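Long-range contact in exoenzyme S synthesis protein C (PDB 3KXY), which binds the antiactivator ExsD and inhibits it, leading to ExsA-mediated transcription in the type III secretion regulatory cascade of Pseudomonas aeruginosa: residues K6-R17 against L106-L115. The protein carries 2 engineered substitutions. Sequence-based numbering, arbitrary orientation.
Sequences KVNRLLAEFAGR and LTLECFEATL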
# COMPACT_ATOMS: atom_id res chain seq x y z
N LYS J 6 13.33 -16.97 -9.80
CA LYS J 6 12.12 -16.91 -10.60
C LYS J 6 11.90 -15.48 -11.08
O LYS J 6 11.49 -15.25 -12.22
CB LYS J 6 10.92 -17.40 -9.78
CG LYS J 6 9.75 -17.92 -10.61
CD LYS J 6 9.01 -16.79 -11.32
CE LYS J 6 7.85 -17.33 -12.15
NZ LYS J 6 7.13 -16.25 -12.88
N VAL J 7 12.18 -14.52 -10.20
CA VAL J 7 12.04 -13.11 -10.55
C VAL J 7 13.20 -12.63 -11.42
O VAL J 7 13.02 -11.86 -12.35
CB VAL J 7 11.94 -12.22 -9.29
CG1 VAL J 7 11.89 -10.75 -9.67
CG2 VAL J 7 10.71 -12.60 -8.47
N ASN J 8 14.41 -13.11 -11.11
CA ASN J 8 15.58 -12.81 -11.92
C ASN J 8 15.37 -13.25 -13.36
O ASN J 8 15.91 -12.65 -14.29
CB ASN J 8 16.83 -13.47 -11.34
CG ASN J 8 17.36 -12.74 -10.13
OD1 ASN J 8 17.18 -11.54 -9.98
ND2 ASN J 8 18.05 -13.47 -9.25
N ARG J 9 14.59 -14.31 -13.54
CA ARG J 9 14.26 -14.83 -14.86
C ARG J 9 13.34 -13.85 -15.59
O ARG J 9 13.45 -13.65 -16.80
CB ARG J 9 13.59 -16.19 -14.75
CG ARG J 9 13.36 -16.90 -16.07
CD ARG J 9 14.65 -17.05 -16.85
NE ARG J 9 14.58 -18.09 -17.87
CZ ARG J 9 13.92 -17.97 -19.01
NH1 ARG J 9 13.26 -16.85 -19.29
NH2 ARG J 9 13.91 -18.97 -19.88
N LEU J 10 12.43 -13.24 -14.83
CA LEU J 10 11.48 -12.29 -15.38
C LEU J 10 12.18 -10.98 -15.73
O LEU J 10 11.86 -10.35 -16.74
CB LEU J 10 10.35 -12.04 -14.38
CG LEU J 10 9.19 -11.13 -14.81
CD1 LEU J 10 7.94 -11.45 -14.00
CD2 LEU J 10 9.56 -9.66 -14.67
N LEU J 11 13.13 -10.57 -14.90
CA LEU J 11 13.86 -9.32 -15.13
C LEU J 11 14.85 -9.45 -16.28
O LEU J 11 15.18 -8.47 -16.93
CB LEU J 11 14.57 -8.88 -13.85
CG LEU J 11 13.66 -8.46 -12.70
CD1 LEU J 11 14.45 -8.25 -11.42
CD2 LEU J 11 12.88 -7.20 -13.06
N ALA J 12 15.31 -10.67 -16.53
CA ALA J 12 16.21 -10.93 -17.65
C ALA J 12 15.46 -10.82 -18.97
O ALA J 12 15.96 -10.25 -19.94
CB ALA J 12 16.86 -12.30 -17.51
N GLU J 13 14.25 -11.37 -19.00
CA GLU J 13 13.41 -11.31 -20.18
C GLU J 13 12.94 -9.88 -20.43
O GLU J 13 12.88 -9.43 -21.57
CB GLU J 13 12.21 -12.25 -20.04
CG GLU J 13 11.31 -12.29 -21.27
CD GLU J 13 10.16 -13.27 -21.12
OE1 GLU J 13 10.05 -13.89 -20.04
OE2 GLU J 13 9.38 -13.41 -22.08
N PHE J 14 12.61 -9.18 -19.35
CA PHE J 14 12.19 -7.78 -19.44
C PHE J 14 13.31 -6.92 -20.00
O PHE J 14 13.07 -6.01 -20.80
CB PHE J 14 11.77 -7.27 -18.06
CG PHE J 14 11.52 -5.79 -18.02
CD1 PHE J 14 10.42 -5.24 -18.65
CD2 PHE J 14 12.38 -4.94 -17.34
CE1 PHE J 14 10.18 -3.88 -18.61
CE2 PHE J 14 12.14 -3.58 -17.29
CZ PHE J 14 11.04 -3.05 -17.93
N ALA J 15 14.54 -7.20 -19.56
CA ALA J 15 15.70 -6.47 -20.05
C ALA J 15 15.86 -6.66 -21.55
O ALA J 15 16.02 -5.70 -22.30
CB ALA J 15 16.95 -6.93 -19.32
N GLY J 16 15.80 -7.91 -21.99
CA GLY J 16 15.93 -8.23 -23.40
C GLY J 16 14.94 -7.47 -24.27
O GLY J 16 15.22 -7.18 -25.43
N ARG J 17 13.78 -7.16 -23.70
CA ARG J 17 12.73 -6.48 -24.45
C ARG J 17 13.01 -5.00 -24.63
O ARG J 17 12.73 -4.43 -25.69
CB ARG J 17 11.37 -6.67 -23.77
CG ARG J 17 10.98 -8.12 -23.55
CD ARG J 17 9.49 -8.23 -23.26
NE ARG J 17 8.70 -7.97 -24.46
CZ ARG J 17 7.41 -7.66 -24.45
NH1 ARG J 17 6.76 -7.58 -23.30
NH2 ARG J 17 6.77 -7.44 -25.59
N LEU J 106 2.50 -12.69 -10.41
CA LEU J 106 3.73 -12.12 -10.95
C LEU J 106 4.13 -12.76 -12.28
O LEU J 106 4.74 -13.83 -12.31
CB LEU J 106 4.88 -12.25 -9.95
CG LEU J 106 6.24 -11.73 -10.42
CD1 LEU J 106 6.14 -10.26 -10.81
CD2 LEU J 106 7.30 -11.94 -9.36
N THR J 107 3.78 -12.10 -13.37
CA THR J 107 4.19 -12.54 -14.70
C THR J 107 4.85 -11.38 -15.42
O THR J 107 4.84 -10.25 -14.91
CB THR J 107 2.99 -13.03 -15.53
OG1 THR J 107 2.08 -11.95 -15.77
CG2 THR J 107 2.25 -14.15 -14.80
N LEU J 108 5.43 -11.64 -16.58
CA LEU J 108 6.05 -10.58 -17.37
C LEU J 108 5.00 -9.54 -17.76
O LEU J 108 5.19 -8.35 -17.56
CB LEU J 108 6.73 -11.15 -18.61
CG LEU J 108 7.31 -10.12 -19.58
CD1 LEU J 108 8.32 -9.22 -18.89
CD2 LEU J 108 7.93 -10.81 -20.78
N GLU J 109 3.89 -10.02 -18.33
CA GLU J 109 2.82 -9.14 -18.77
C GLU J 109 2.31 -8.25 -17.65
O GLU J 109 2.09 -7.06 -17.84
CB GLU J 109 1.66 -9.98 -19.34
CG GLU J 109 0.45 -9.16 -19.75
CD GLU J 109 -0.67 -10.03 -20.30
OE1 GLU J 109 -0.46 -11.25 -20.44
OE2 GLU J 109 -1.75 -9.48 -20.60
N CYS J 110 2.13 -8.85 -16.47
CA CYS J 110 1.63 -8.12 -15.31
C CYS J 110 2.66 -7.12 -14.79
O CYS J 110 2.31 -6.02 -14.36
CB CYS J 110 1.22 -9.10 -14.21
SG CYS J 110 0.51 -8.33 -12.74
N PHE J 111 3.93 -7.51 -14.83
CA PHE J 111 5.01 -6.65 -14.36
C PHE J 111 5.14 -5.39 -15.20
O PHE J 111 5.28 -4.29 -14.67
CB PHE J 111 6.34 -7.41 -14.35
CG PHE J 111 7.54 -6.54 -14.08
CD1 PHE J 111 7.85 -6.16 -12.79
CD2 PHE J 111 8.34 -6.10 -15.12
CE1 PHE J 111 8.95 -5.36 -12.54
CE2 PHE J 111 9.44 -5.30 -14.87
CZ PHE J 111 9.75 -4.93 -13.58
N GLU J 112 5.11 -5.56 -16.52
CA GLU J 112 5.22 -4.43 -17.44
C GLU J 112 4.01 -3.52 -17.33
O GLU J 112 4.14 -2.29 -17.39
CB GLU J 112 5.39 -4.92 -18.88
CG GLU J 112 6.72 -5.60 -19.15
CD GLU J 112 6.94 -5.89 -20.63
OE1 GLU J 112 6.06 -5.54 -21.44
OE2 GLU J 112 7.98 -6.48 -20.97
N ALA J 113 2.83 -4.11 -17.16
CA ALA J 113 1.60 -3.35 -17.05
C ALA J 113 1.58 -2.51 -15.77
O ALA J 113 1.19 -1.35 -15.78
CB ALA J 113 0.39 -4.27 -17.10
N THR J 114 2.00 -3.13 -14.67
CA THR J 114 2.03 -2.46 -13.37
C THR J 114 3.07 -1.33 -13.37
O THR J 114 2.86 -0.29 -12.74
CB THR J 114 2.35 -3.45 -12.24
OG1 THR J 114 1.36 -4.48 -12.22
CG2 THR J 114 2.37 -2.74 -10.90
N LEU J 115 4.18 -1.56 -14.06
CA LEU J 115 5.23 -0.56 -14.14
C LEU J 115 4.80 0.62 -15.01
O LEU J 115 5.01 1.78 -14.64
CB LEU J 115 6.52 -1.18 -14.69
CG LEU J 115 7.74 -0.28 -14.77
CD1 LEU J 115 8.11 0.25 -13.38
CD2 LEU J 115 8.92 -1.01 -15.39
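F14 and F111 form the aromatic centre as a T-shaped pair: F111 turns its edge to the face of F14, centroids 5.1 Å apart and planes at 83°, with F111 CE2 standing over the middle of the F14 ring. L10 covers a face of F111; its CD2 makes a CH-pi contact 4.1 Å from the centroid of the F111 ring. With CG anti to the backbone N (chi1 -176°), L10 points at segment 106-115 and lays its other methyl, CD1, on the backbone between T107 and L108. L11 CD2 touches F111 CZ, and L115 CD2 touches F14 CZ. Toward the start of both segments, V7 CG2 packs on L106 CD2 at 3.6 Å, the two side chains meeting nearly perpendicular. Knobs-into-holes packing runs both ways: F14 is the knob in a hole formed by L108, F111, E112 and L115, and L108 the knob in one formed by L10, E13, F14 and R17. The axes of the segments 6-17 and 108-115, parts of helices 3-18 and 108-128, come within 10.5 Å and cross at -66°, within the alpha-beta fold of the CesT-type secretion chaperones. Strands 39-46 and 51-60 supply L43 beside L11 and L52 beside F111, while an aromatic side chain from the chain of another protein meets the F14 ring. T107 is the N-cap of helix 108-128, its OG1 accepting from C110 N at 3.2 Å. Farther out, L108 CD2 lies against the E13 carboxylate and the aliphatic CD of R17. E112 sets OE2 at the edge of the F14 ring and forms a salt bridge with R17, whose NH1 is 2.9 Å from E112 OE2; the bend at chi3 turns the guanidinium to this carboxylate, though the hydrogen bond is weak. At the other end, K6 NZ makes a weak, long bond of 3.4 Å to L106 O.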